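Local structure of exported gluconolactonase (Xanthomonas campestris pv. campestris, 3DR2) at residues A55-V60 / W72-T77; S132-I137 / T147-G152; A234-G239 / C261-D266. The protein catalyses the hydrolysis of gluconolactone to gluconate, a step of secondary glucose metabolism, using a six-bladed beta-propeller that carries calcium. One frame throughout, in Å; residues are numbered along the deposited sequence.

Contact 1: A55-V60 / W72-T77; sequences AQRTLV and WREDGT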
ATOM      1  N   ALA A  55      18.340   8.594  20.125  1.00 19.93           N
ATOM      2  CA  ALA A  55      19.099   9.704  19.556  1.00 21.47           C
ATOM      3  C   ALA A  55      18.230  10.782  18.900  1.00 21.55           C
ATOM      4  O   ALA A  55      18.595  11.961  18.887  1.00 23.03           O
ATOM      5  CB  ALA A  55      20.110   9.173  18.550  1.00 22.56           C
ATOM      6  N   GLN A  56      17.081  10.387  18.364  1.00 20.64           N
ATOM      7  CA  GLN A  56      16.188  11.335  17.706  1.00 20.82           C
ATOM      8  C   GLN A  56      14.834  11.447  18.404  1.00 18.56           C
ATOM      9  O   GLN A  56      13.918  12.096  17.885  1.00 19.80           O
ATOM     10  CB  GLN A  56      15.977  10.912  16.245  1.00 21.73           C
ATOM     11  CG  GLN A  56      17.265  10.769  15.439  1.00 23.10           C
ATOM     12  CD  GLN A  56      17.323  11.730  14.269  1.00 25.39           C
ATOM     13  OE1 GLN A  56      18.285  11.734  13.495  1.00 26.77           O
ATOM     14  NE2 GLN A  56      16.289  12.548  14.128  1.00 27.30           N
ATOM     15  N   ARG A  57      14.724  10.826  19.577  1.00 17.14           N
ATOM     16  CA  ARG A  57      13.485  10.799  20.357  1.00 19.81           C
ATOM     17  C   ARG A  57      12.304  10.610  19.427  1.00 17.56           C
ATOM     18  O   ARG A  57      11.302  11.333  19.488  1.00 16.96           O
ATOM     19  CB  ARG A  57      13.326  12.076  21.189  1.00 22.20           C
ATOM     20  CG  ARG A  57      14.387  12.203  22.284  1.00 24.37           C
ATOM     21  CD  ARG A  57      13.920  13.090  23.438  1.00 25.92           C
ATOM     22  NE  ARG A  57      12.826  12.486  24.200  1.00 25.07           N
ATOM     23  CZ  ARG A  57      12.967  11.518  25.101  1.00 24.02           C
ATOM     24  NH1 ARG A  57      14.168  11.024  25.378  1.00 26.15           N
ATOM     25  NH2 ARG A  57      11.899  11.033  25.724  1.00 25.13           N
ATOM     26  N   THR A  58      12.435   9.600  18.575  1.00 15.82           N
ATOM     27  CA  THR A  58      11.431   9.280  17.573  1.00 16.18           C
ATOM     28  C   THR A  58      11.056   7.800  17.577  1.00 15.12           C
ATOM     29  O   THR A  58      11.917   6.942  17.761  1.00 14.30           O
ATOM     30  CB  THR A  58      11.973   9.623  16.166  1.00 17.86           C
ATOM     31  OG1 THR A  58      12.259  11.026  16.089  1.00 17.37           O
ATOM     32  CG2 THR A  58      10.969   9.238  15.085  1.00 16.79           C
ATOM     33  N   LEU A  59       9.772   7.507  17.384  1.00 14.62           N
ATOM     34  CA  LEU A  59       9.323   6.119  17.296  1.00 14.36           C
ATOM     35  C   LEU A  59       9.333   5.811  15.799  1.00 14.37           C
ATOM     36  O   LEU A  59       8.560   6.388  15.030  1.00 13.56           O
ATOM     37  CB  LEU A  59       7.901   5.949  17.847  1.00 15.39           C
ATOM     38  CG  LEU A  59       7.358   4.514  17.978  1.00 16.60           C
ATOM     39  CD1 LEU A  59       7.093   3.887  16.606  1.00 13.55           C
ATOM     40  CD2 LEU A  59       8.357   3.665  18.765  1.00 13.74           C
ATOM     41  N   VAL A  60      10.225   4.918  15.395  1.00 12.60           N
ATOM     42  CA  VAL A  60      10.373   4.517  14.000  1.00 12.97           C
ATOM     43  C   VAL A  60       9.549   3.261  13.710  1.00  9.95           C
ATOM     44  O   VAL A  60       9.587   2.314  14.482  1.00 12.59           O
ATOM     45  CB  VAL A  60      11.851   4.183  13.700  1.00 12.96           C
ATOM     46  CG1 VAL A  60      11.997   3.713  12.265  1.00 15.99           C
ATOM     47  CG2 VAL A  60      12.734   5.397  13.976  1.00 17.09           C
ATOM     48  N   TRP A  72       7.663   8.983  14.216  1.00 14.21           N
ATOM     49  CA  TRP A  72       6.757   9.760  15.054  1.00 15.96           C
ATOM     50  C   TRP A  72       7.588  10.624  15.995  1.00 15.50           C
ATOM     51  O   TRP A  72       8.414  10.102  16.744  1.00 14.81           O
ATOM     52  CB  TRP A  72       5.876   8.827  15.885  1.00 13.82           C
ATOM     53  CG  TRP A  72       5.016   9.539  16.885  1.00 14.58           C
ATOM     54  CD1 TRP A  72       3.831  10.176  16.649  1.00 15.55           C
ATOM     55  CD2 TRP A  72       5.283   9.691  18.284  1.00 15.45           C
ATOM     56  NE1 TRP A  72       3.340  10.714  17.818  1.00 15.91           N
ATOM     57  CE2 TRP A  72       4.211  10.431  18.836  1.00 16.85           C
ATOM     58  CE3 TRP A  72       6.323   9.275  19.126  1.00 17.52           C
ATOM     59  CZ2 TRP A  72       4.150  10.763  20.195  1.00 16.83           C
ATOM     60  CZ3 TRP A  72       6.260   9.606  20.479  1.00 18.35           C
ATOM     61  CH2 TRP A  72       5.178  10.343  20.996  1.00 18.18           C
ATOM     62  N   ARG A  73       7.370  11.939  15.937  1.00 15.41           N
ATOM     63  CA  ARG A  73       8.076  12.897  16.789  1.00 17.43           C
ATOM     64  C   ARG A  73       7.195  13.138  18.017  1.00 16.73           C
ATOM     65  O   ARG A  73       5.975  13.031  17.940  1.00 18.65           O
ATOM     66  CB  ARG A  73       8.300  14.215  16.044  1.00 18.02           C
ATOM     67  CG  ARG A  73       8.777  14.073  14.602  1.00 19.65           C
ATOM     68  CD  ARG A  73      10.045  13.236  14.455  1.00 20.68           C
ATOM     69  NE  ARG A  73      10.591  13.376  13.103  1.00 19.14           N
ATOM     70  CZ  ARG A  73      11.769  12.906  12.704  1.00 19.85           C
ATOM     71  NH1 ARG A  73      12.553  12.240  13.548  1.00 19.13           N
ATOM     72  NH2 ARG A  73      12.186  13.140  11.463  1.00 17.09           N
ATOM     73  N   GLU A  74       7.799  13.486  19.144  1.00 19.22           N
ATOM     74  CA  GLU A  74       7.020  13.673  20.359  1.00 20.75           C
ATOM     75  C   GLU A  74       5.961  14.779  20.349  1.00 22.24           C
ATOM     76  O   GLU A  74       5.103  14.818  21.230  1.00 23.94           O
ATOM     77  CB  GLU A  74       7.968  13.825  21.549  1.00 22.28           C
ATOM     78  CG  GLU A  74       8.844  12.585  21.743  1.00 21.82           C
ATOM     79  CD  GLU A  74       9.667  12.625  23.011  1.00 22.79           C
ATOM     80  OE1 GLU A  74      10.462  13.572  23.175  1.00 24.35           O
ATOM     81  OE2 GLU A  74       9.520  11.703  23.844  1.00 21.09           O
ATOM     82  N   ASP A  75       6.001  15.667  19.358  1.00 21.83           N
ATOM     83  CA  ASP A  75       4.992  16.720  19.283  1.00 21.24           C
ATOM     84  C   ASP A  75       3.823  16.243  18.417  1.00 20.74           C
ATOM     85  O   ASP A  75       2.895  16.999  18.114  1.00 19.45           O
ATOM     86  CB  ASP A  75       5.604  18.014  18.728  1.00 22.02           C
ATOM     87  CG  ASP A  75       5.912  17.935  17.253  1.00 24.09           C
ATOM     88  OD1 ASP A  75       6.276  16.843  16.773  1.00 25.44           O
ATOM     89  OD2 ASP A  75       5.804  18.981  16.576  1.00 28.28           O
ATOM     90  N   GLY A  76       3.876  14.968  18.028  1.00 20.14           N
ATOM     91  CA  GLY A  76       2.812  14.382  17.229  1.00 17.69           C
ATOM     92  C   GLY A  76       3.080  14.308  15.743  1.00 18.21           C
ATOM     93  O   GLY A  76       2.348  13.644  15.005  1.00 18.50           O
ATOM     94  N   THR A  77       4.120  14.999  15.296  1.00 15.63           N
ATOM     95  CA  THR A  77       4.477  15.008  13.885  1.00 18.23           C
ATOM     96  C   THR A  77       4.941  13.631  13.439  1.00 18.88           C
ATOM     97  O   THR A  77       5.555  12.899  14.215  1.00 16.25           O
ATOM     98  CB  THR A  77       5.628  15.987  13.608  1.00 18.95           C
ATOM     99  OG1 THR A  77       5.231  17.310  13.977  1.00 20.84           O
ATOM    100  CG2 THR A  77       6.005  15.963  12.132  1.00 18.42           C
TER
HETATM  101  O   HOH W   1      10.671  13.984  18.818  1.00 19.11           O

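Contact 2: S132-I137 / T147-G152; sequences SPNDLI and TDPPFG. With CA (calcium ion), chain D.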
ATOM      1  N   SER A 132      13.081 -13.771   3.364  1.00 16.76           N
ATOM      2  CA  SER A 132      12.518 -12.428   3.505  1.00 14.87           C
ATOM      3  C   SER A 132      12.510 -12.069   4.987  1.00 15.59           C
ATOM      4  O   SER A 132      11.530 -12.316   5.694  1.00 13.91           O
ATOM      5  CB  SER A 132      11.096 -12.369   2.933  1.00 16.05           C
ATOM      6  OG  SER A 132      10.339 -13.508   3.308  1.00 15.52           O
ATOM      7  N   PRO A 133      13.630 -11.509   5.482  1.00 13.53           N
ATOM      8  CA  PRO A 133      13.781 -11.109   6.884  1.00 13.69           C
ATOM      9  C   PRO A 133      12.535 -10.366   7.330  1.00 13.77           C
ATOM     10  O   PRO A 133      12.100  -9.411   6.683  1.00 12.28           O
ATOM     11  CB  PRO A 133      15.018 -10.229   6.852  1.00 14.72           C
ATOM     12  CG  PRO A 133      15.852 -10.912   5.807  1.00 14.87           C
ATOM     13  CD  PRO A 133      14.848 -11.188   4.716  1.00 14.18           C
ATOM     14  N   ASN A 134      11.979 -10.814   8.448  1.00 13.10           N
ATOM     15  CA  ASN A 134      10.738 -10.269   8.972  1.00 13.60           C
ATOM     16  C   ASN A 134      10.897  -9.310  10.153  1.00 14.04           C
ATOM     17  O   ASN A 134      10.439  -8.165  10.096  1.00 13.07           O
ATOM     18  CB  ASN A 134       9.831 -11.447   9.347  1.00 13.99           C
ATOM     19  CG  ASN A 134       8.409 -11.026   9.627  1.00 14.98           C
ATOM     20  OD1 ASN A 134       8.138 -10.354  10.620  1.00 15.07           O
ATOM     21  ND2 ASN A 134       7.488 -11.422   8.751  1.00 15.07           N
ATOM     22  N   ASP A 135      11.537  -9.768  11.223  1.00 13.33           N
ATOM     23  CA  ASP A 135      11.737  -8.918  12.397  1.00 13.90           C
ATOM     24  C   ASP A 135      13.170  -9.102  12.899  1.00 15.28           C
ATOM     25  O   ASP A 135      13.812 -10.119  12.610  1.00 16.18           O
ATOM     26  CB  ASP A 135      10.714  -9.288  13.484  1.00 13.16           C
ATOM     27  CG  ASP A 135      10.405  -8.133  14.429  1.00 15.57           C
ATOM     28  OD1 ASP A 135       9.408  -8.233  15.182  1.00 14.63           O
ATOM     29  OD2 ASP A 135      11.151  -7.130  14.422  1.00 16.31           O
ATOM     30  N   LEU A 136      13.680  -8.116  13.633  1.00 13.12           N
ATOM     31  CA  LEU A 136      15.049  -8.203  14.139  1.00 14.14           C
ATOM     32  C   LEU A 136      15.235  -7.473  15.457  1.00 15.56           C
ATOM     33  O   LEU A 136      14.415  -6.636  15.841  1.00 13.47           O
ATOM     34  CB  LEU A 136      16.036  -7.635  13.108  1.00 14.96           C
ATOM     35  CG  LEU A 136      16.190  -6.112  12.978  1.00 15.87           C
ATOM     36  CD1 LEU A 136      17.181  -5.811  11.861  1.00 15.57           C
ATOM     37  CD2 LEU A 136      14.842  -5.454  12.686  1.00 16.38           C
ATOM     38  N   ILE A 137      16.316  -7.820  16.152  1.00 13.75           N
ATOM     39  CA  ILE A 137      16.667  -7.202  17.422  1.00 15.71           C
ATOM     40  C   ILE A 137      18.183  -7.116  17.472  1.00 15.22           C
ATOM     41  O   ILE A 137      18.878  -7.772  16.693  1.00 18.16           O
ATOM     42  CB  ILE A 137      16.173  -8.030  18.639  1.00 15.74           C
ATOM     43  CG1 ILE A 137      16.816  -9.422  18.630  1.00 17.33           C
ATOM     44  CG2 ILE A 137      14.655  -8.121  18.617  1.00 18.54           C
ATOM     45  CD1 ILE A 137      16.448 -10.293  19.831  1.00 17.31           C
ATOM     46  N   THR A 147      14.550 -13.067  12.182  1.00 14.93           N
ATOM     47  CA  THR A 147      13.769 -14.209  11.723  1.00 15.64           C
ATOM     48  C   THR A 147      13.656 -14.157  10.202  1.00 15.23           C
ATOM     49  O   THR A 147      13.572 -13.078   9.607  1.00 11.86           O
ATOM     50  CB  THR A 147      12.356 -14.184  12.316  1.00 14.75           C
ATOM     51  OG1 THR A 147      11.731 -12.926  12.006  1.00 14.95           O
ATOM     52  CG2 THR A 147      12.413 -14.365  13.821  1.00 16.06           C
ATOM     53  N   ASP A 148      13.633 -15.328   9.575  1.00 15.97           N
ATOM     54  CA  ASP A 148      13.563 -15.384   8.127  1.00 16.10           C
ATOM     55  C   ASP A 148      12.439 -16.243   7.536  1.00 17.34           C
ATOM     56  O   ASP A 148      12.695 -17.232   6.855  1.00 16.12           O
ATOM     57  CB  ASP A 148      14.912 -15.861   7.572  1.00 16.53           C
ATOM     58  CG  ASP A 148      15.045 -15.624   6.084  1.00 18.18           C
ATOM     59  OD1 ASP A 148      15.655 -16.465   5.390  1.00 16.49           O
ATOM     60  OD2 ASP A 148      14.545 -14.590   5.603  1.00 16.81           O
ATOM     61  N   PRO A 149      11.175 -15.878   7.793  1.00 15.33           N
ATOM     62  CA  PRO A 149      10.063 -16.653   7.243  1.00 15.03           C
ATOM     63  C   PRO A 149       9.929 -16.256   5.771  1.00 16.09           C
ATOM     64  O   PRO A 149      10.547 -15.285   5.333  1.00 15.61           O
ATOM     65  CB  PRO A 149       8.881 -16.188   8.087  1.00 16.50           C
ATOM     66  CG  PRO A 149       9.190 -14.732   8.258  1.00 12.73           C
ATOM     67  CD  PRO A 149      10.681 -14.732   8.578  1.00 15.02           C
ATOM     68  N   PRO A 150       9.131 -16.996   4.985  1.00 15.56           N
ATOM     69  CA  PRO A 150       8.951 -16.687   3.561  1.00 15.57           C
ATOM     70  C   PRO A 150       7.771 -15.777   3.214  1.00 16.81           C
ATOM     71  O   PRO A 150       7.357 -15.723   2.057  1.00 17.21           O
ATOM     72  CB  PRO A 150       8.781 -18.067   2.947  1.00 17.71           C
ATOM     73  CG  PRO A 150       7.936 -18.736   3.976  1.00 16.51           C
ATOM     74  CD  PRO A 150       8.593 -18.334   5.292  1.00 15.93           C
ATOM     75  N   PHE A 151       7.233 -15.061   4.195  1.00 17.26           N
ATOM     76  CA  PHE A 151       6.088 -14.191   3.930  1.00 18.55           C
ATOM     77  C   PHE A 151       6.308 -13.229   2.765  1.00 19.27           C
ATOM     78  O   PHE A 151       5.406 -13.018   1.948  1.00 20.68           O
ATOM     79  CB  PHE A 151       5.714 -13.412   5.193  1.00 18.58           C
ATOM     80  CG  PHE A 151       5.128 -14.271   6.279  1.00 18.17           C
ATOM     81  CD1 PHE A 151       3.944 -14.972   6.064  1.00 20.42           C
ATOM     82  CD2 PHE A 151       5.761 -14.389   7.513  1.00 19.13           C
ATOM     83  CE1 PHE A 151       3.401 -15.777   7.065  1.00 19.74           C
ATOM     84  CE2 PHE A 151       5.225 -15.192   8.517  1.00 18.98           C
ATOM     85  CZ  PHE A 151       4.044 -15.887   8.292  1.00 20.02           C
ATOM     86  N   GLY A 152       7.504 -12.655   2.684  1.00 16.95           N
ATOM     87  CA  GLY A 152       7.813 -11.720   1.615  1.00 18.59           C
ATOM     88  C   GLY A 152       7.928 -12.335   0.227  1.00 17.41           C
ATOM     89  O   GLY A 152       8.071 -11.618  -0.761  1.00 16.49           O
TER
HETATM   90 CA    CA D 707       6.385  -9.598  12.072  1.00  1.00          CA
HETATM   91  O   HOH W   2       5.215  -9.570   9.814  1.00 16.93           O
HETATM   92  O   HOH W   3       7.986  -7.832  11.731  1.00 13.53           O
HETATM   93  O   HOH W   4       7.418  -9.699  14.232  1.00 14.52           O
HETATM   94  O   HOH W   5       5.471  -7.878  13.559  1.00 24.65           O

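Contact 3: A234-G239 / C261-D266; sequences ASVPDG and CVFDSD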
ATOM      1  N   ALA A 234       4.157 -19.714  25.208  1.00 20.84           N
ATOM      2  CA  ALA A 234       2.786 -19.258  25.362  1.00 20.00           C
ATOM      3  C   ALA A 234       2.035 -19.188  24.051  1.00 20.24           C
ATOM      4  O   ALA A 234       2.627 -19.165  22.975  1.00 19.07           O
ATOM      5  CB  ALA A 234       2.760 -17.890  26.043  1.00 21.91           C
ATOM      6  N   SER A 235       0.713 -19.173  24.165  1.00 18.60           N
ATOM      7  CA  SER A 235      -0.171 -19.059  23.015  1.00 20.02           C
ATOM      8  C   SER A 235      -1.046 -17.863  23.337  1.00 20.25           C
ATOM      9  O   SER A 235      -1.450 -17.695  24.486  1.00 23.18           O
ATOM     10  CB  SER A 235      -1.062 -20.301  22.871  1.00 22.19           C
ATOM     11  OG  SER A 235      -0.300 -21.468  22.614  1.00 25.01           O
ATOM     12  N   VAL A 236      -1.316 -17.011  22.356  1.00 21.09           N
ATOM     13  CA  VAL A 236      -2.186 -15.874  22.622  1.00 18.70           C
ATOM     14  C   VAL A 236      -3.611 -16.354  22.384  1.00 19.08           C
ATOM     15  O   VAL A 236      -3.854 -17.196  21.520  1.00 18.01           O
ATOM     16  CB  VAL A 236      -1.878 -14.661  21.707  1.00 19.73           C
ATOM     17  CG1 VAL A 236      -0.523 -14.081  22.071  1.00 18.13           C
ATOM     18  CG2 VAL A 236      -1.918 -15.072  20.236  1.00 17.29           C
ATOM     19  N   PRO A 237      -4.573 -15.835  23.158  1.00 19.70           N
ATOM     20  CA  PRO A 237      -5.971 -16.239  23.007  1.00 19.99           C
ATOM     21  C   PRO A 237      -6.516 -16.151  21.585  1.00 21.43           C
ATOM     22  O   PRO A 237      -7.192 -17.067  21.119  1.00 20.25           O
ATOM     23  CB  PRO A 237      -6.700 -15.304  23.967  1.00 19.72           C
ATOM     24  CG  PRO A 237      -5.690 -15.106  25.056  1.00 21.17           C
ATOM     25  CD  PRO A 237      -4.421 -14.875  24.264  1.00 20.23           C
ATOM     26  N   ASP A 238      -6.206 -15.063  20.889  1.00 20.24           N
ATOM     27  CA  ASP A 238      -6.714 -14.880  19.536  1.00 21.13           C
ATOM     28  C   ASP A 238      -5.707 -14.343  18.530  1.00 21.30           C
ATOM     29  O   ASP A 238      -4.858 -13.517  18.857  1.00 20.47           O
ATOM     30  CB  ASP A 238      -7.916 -13.941  19.578  1.00 22.89           C
ATOM     31  CG  ASP A 238      -9.070 -14.517  20.360  1.00 23.77           C
ATOM     32  OD1 ASP A 238      -9.712 -15.461  19.851  1.00 25.74           O
ATOM     33  OD2 ASP A 238      -9.330 -14.034  21.485  1.00 25.49           O
ATOM     34  N   GLY A 239      -5.817 -14.814  17.295  1.00 20.88           N
ATOM     35  CA  GLY A 239      -4.932 -14.343  16.254  1.00 20.17           C
ATOM     36  C   GLY A 239      -3.516 -14.864  16.344  1.00 22.08           C
ATOM     37  O   GLY A 239      -3.253 -15.916  16.930  1.00 22.00           O
ATOM     38  N   CYS A 261      -1.147  -8.873  24.610  1.00 17.87           N
ATOM     39  CA  CYS A 261      -1.239  -9.786  25.747  1.00 18.73           C
ATOM     40  C   CYS A 261       0.046  -9.651  26.543  1.00 18.48           C
ATOM     41  O   CYS A 261       1.126  -9.525  25.967  1.00 18.83           O
ATOM     42  CB  CYS A 261      -1.384 -11.240  25.275  1.00 18.31           C
ATOM     43  SG  CYS A 261      -2.866 -11.603  24.314  1.00 24.39           S
ATOM     44  N   VAL A 262      -0.068  -9.673  27.866  1.00 17.76           N
ATOM     45  CA  VAL A 262       1.099  -9.555  28.723  1.00 19.27           C
ATOM     46  C   VAL A 262       1.276 -10.838  29.531  1.00 19.62           C
ATOM     47  O   VAL A 262       0.349 -11.288  30.209  1.00 20.92           O
ATOM     48  CB  VAL A 262       0.960  -8.356  29.686  1.00 20.01           C
ATOM     49  CG1 VAL A 262       2.271  -8.122  30.415  1.00 20.30           C
ATOM     50  CG2 VAL A 262       0.554  -7.110  28.907  1.00 20.08           C
ATOM     51  N   PHE A 263       2.464 -11.430  29.433  1.00 20.28           N
ATOM     52  CA  PHE A 263       2.792 -12.659  30.150  1.00 20.47           C
ATOM     53  C   PHE A 263       3.975 -12.406  31.072  1.00 21.31           C
ATOM     54  O   PHE A 263       4.822 -11.567  30.772  1.00 19.63           O
ATOM     55  CB  PHE A 263       3.213 -13.767  29.182  1.00 20.59           C
ATOM     56  CG  PHE A 263       2.219 -14.061  28.102  1.00 19.41           C
ATOM     57  CD1 PHE A 263       2.217 -13.330  26.920  1.00 21.02           C
ATOM     58  CD2 PHE A 263       1.299 -15.096  28.253  1.00 20.06           C
ATOM     59  CE1 PHE A 263       1.314 -13.628  25.897  1.00 20.81           C
ATOM     60  CE2 PHE A 263       0.394 -15.401  27.240  1.00 19.85           C
ATOM     61  CZ  PHE A 263       0.401 -14.667  26.061  1.00 19.19           C
ATOM     62  N   ASP A 264       4.040 -13.125  32.191  1.00 21.93           N
ATOM     63  CA  ASP A 264       5.176 -12.977  33.087  1.00 22.05           C
ATOM     64  C   ASP A 264       6.225 -13.949  32.556  1.00 21.40           C
ATOM     65  O   ASP A 264       5.956 -14.676  31.601  1.00 22.73           O
ATOM     66  CB  ASP A 264       4.787 -13.278  34.553  1.00 22.86           C
ATOM     67  CG  ASP A 264       4.406 -14.733  34.802  1.00 22.51           C
ATOM     68  OD1 ASP A 264       3.828 -15.006  35.879  1.00 25.87           O
ATOM     69  OD2 ASP A 264       4.687 -15.605  33.955  1.00 21.60           O
ATOM     70  N   SER A 265       7.411 -13.964  33.151  1.00 22.14           N
ATOM     71  CA  SER A 265       8.475 -14.842  32.674  1.00 23.04           C
ATOM     72  C   SER A 265       8.152 -16.333  32.754  1.00 23.35           C
ATOM     73  O   SER A 265       8.811 -17.149  32.107  1.00 23.21           O
ATOM     74  CB  SER A 265       9.774 -14.553  33.429  1.00 24.36           C
ATOM     75  OG  SER A 265       9.621 -14.791  34.815  1.00 26.36           O
ATOM     76  N   ASP A 266       7.146 -16.701  33.539  1.00 25.03           N
ATOM     77  CA  ASP A 266       6.788 -18.111  33.647  1.00 24.47           C
ATOM     78  C   ASP A 266       5.731 -18.495  32.616  1.00 25.88           C
ATOM     79  O   ASP A 266       5.258 -19.629  32.597  1.00 26.56           O
ATOM     80  CB  ASP A 266       6.288 -18.445  35.057  1.00 26.79           C
ATOM     81  CG  ASP A 266       7.348 -18.213  36.124  1.00 27.69           C
ATOM     82  OD1 ASP A 266       8.490 -18.697  35.954  1.00 29.12           O
ATOM     83  OD2 ASP A 266       7.039 -17.555  37.141  1.00 28.81           O
TER

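Contact 1: A55-V60 / W72-T77
R57 reaches across to E74 with most of its length. R57 CB already lies 3.8 Å from E74 OE1. CG follows beside the backbone N, R57 CD comes to 3.5 Å from E74 OE1, and a bend at chi3 (68°) then turns the guanidinium side-on to the carboxylate. R57 NE donates to E74 OE1 at 2.8 Å, almost in the guanidinium plane but from above the plane of the acid. R57 NH2 takes E74 OE2 at 3.1 Å, so each oxygen has its own nitrogen. Two bonds fix the rotation of both groups, although their planes stand 53° apart. E74 OE2 also pairs with R290, so the acid lies between two arginines, which would probably keep it ionised. A water donates to R57 O and accepts from E74 N.

T58 suits its place because one hydroxyl serves twice: OG1 donates to Q56 O and accepts from R73 NH1 at 2.8 Å, in the plane of that guanidinium, while R73 NE pairs with D79. On the other face of the sheet from T58 and R73, L59 CB packs on W72 CE3 at 3.9 Å. The backbones of L59 and W72 exchange two hydrogen bonds. This is the open end of the antiparallel hairpin 58-63/68-73 in a propeller blade; R57 and T58 form a G1 beta bulge against W53 of strand 47-53, and a type I turn from R73 to G76 leads into strand 78-83.

Contact 2: S132-I137 / T147-G152
The carboxamide of N134 and the ring of F151 are turned 67° against each other, with N134 ND2 coming obliquely to F151 CD2 at 3.6 Å. Across the stem of N134 runs the pyrrolidine ring of P149 at about a right angle, its CG and CD both close to N134 CB. Between them, P149 and F151 hem in the amide. N134 CG lies anti to its own backbone N (chi1 -168°), which carries N134 OD1 to within 2.4 Å of the calcium ion, while ND2 donates to one of the waters on that ion. An asparagine fits here because it offers the metal an oxygen and the water an N-H.

In the second flat group, the carboxylate of D148, D148 OD2 accepts from S132 N at 2.8 Å, on the syn side and somewhat out of its plane; OD1 takes N131 N. S132 then clasps segment 147-152 with its hydroxyl: S132 OG donates to P149 O at 2.7 Å and accepts from G152 N at 3.0 Å. G152, with no side chain, lets its CA come to 3.6 Å from S132 CB. Backbone bonds N134 N to T147 O and T147 N to D135 O close the middle, and T147 OG1, whose stronger partner is N191 O, accepts a longer bond from D135 N. D135 stands in the second shell, its OD1 held by N281 ND2 and by another calcium-bound water. With E48, N191 and D242 completing the protein ligands, this is the calcium site typical of the SMP-30/gluconolactonase propeller.

Contact 3: A234-G239 / C261-D266
C261 meets P237 and V236 through its sulfur. SG lies beside the backbone N (chi1 -62°), a setting that directs it at the loop: P237 CD approaches C261 SG to 3.6 Å, and V236 CG1 stays a little farther off at 4.1 Å. A cysteine is well chosen, being small enough to let P237 CD come against its sulfur yet polarisable enough to make a soft apolar contact. L269 and H272 of strand 269-274 also touch its side chain.

The next residue, V262, turns to the other side of the strand, where it touches W253, and its backbone pairs with strand 269-274.

F263 brings the chain back to the loop and carries the largest share of the contact. Its ring offers a face to A234 and an edge to the two residues that follow. A234 CB stands over the face in a CH-pi contact, 4.0 Å from the centroid of the F263 ring and 23° off the ring normal, displaced toward the rim so that F263 CE2 is the atom closest to A234 CB, at 3.6 Å. The small methyl lets the backbone of A234 come near the flat ring. Near the ring plane, V236 CG1 borders F263 CZ at 4.1 Å, the valine crossing the phenylalanine at about a right angle. S235 O lies there too, 3.9 Å from F263 CZ, its negative end toward the slightly positive C-H rim.

Beyond F263 the chain leaves the strand, and D264 OD2 accepts Q268 N and, weakly, D266 N, which shapes the turn into the following strand.

The chemistry across the interface is thus almost wholly apolar, the carbonyl of S235 at the ring edge being the exception. The buried A234, C261 and F263 meet the loop and strand largely by van der Waals fit, with no directional polar bond.

In the fold
Following the chain, the three contacts come in series: each closes before the next opens, and none nests or crosses. Contact 1 closes the hairpin of strands 58-63 and 68-73, in the sheet whose strand 47-53 supplies E48. Contact 2, across the centre of the chain, its centre about 25 Å from that of contact 1, joins segments nine residues apart at the open end of the hairpin 136-138/144-147 and supplies N134. Contact 3 spans 21 residues and joins two sheets, laying the connection between strands 226-234 and 244-246 against strand 259-263; D242 lies in that same connection. Separate parts of the propeller thus converge on one calcium ion without the contacts touching.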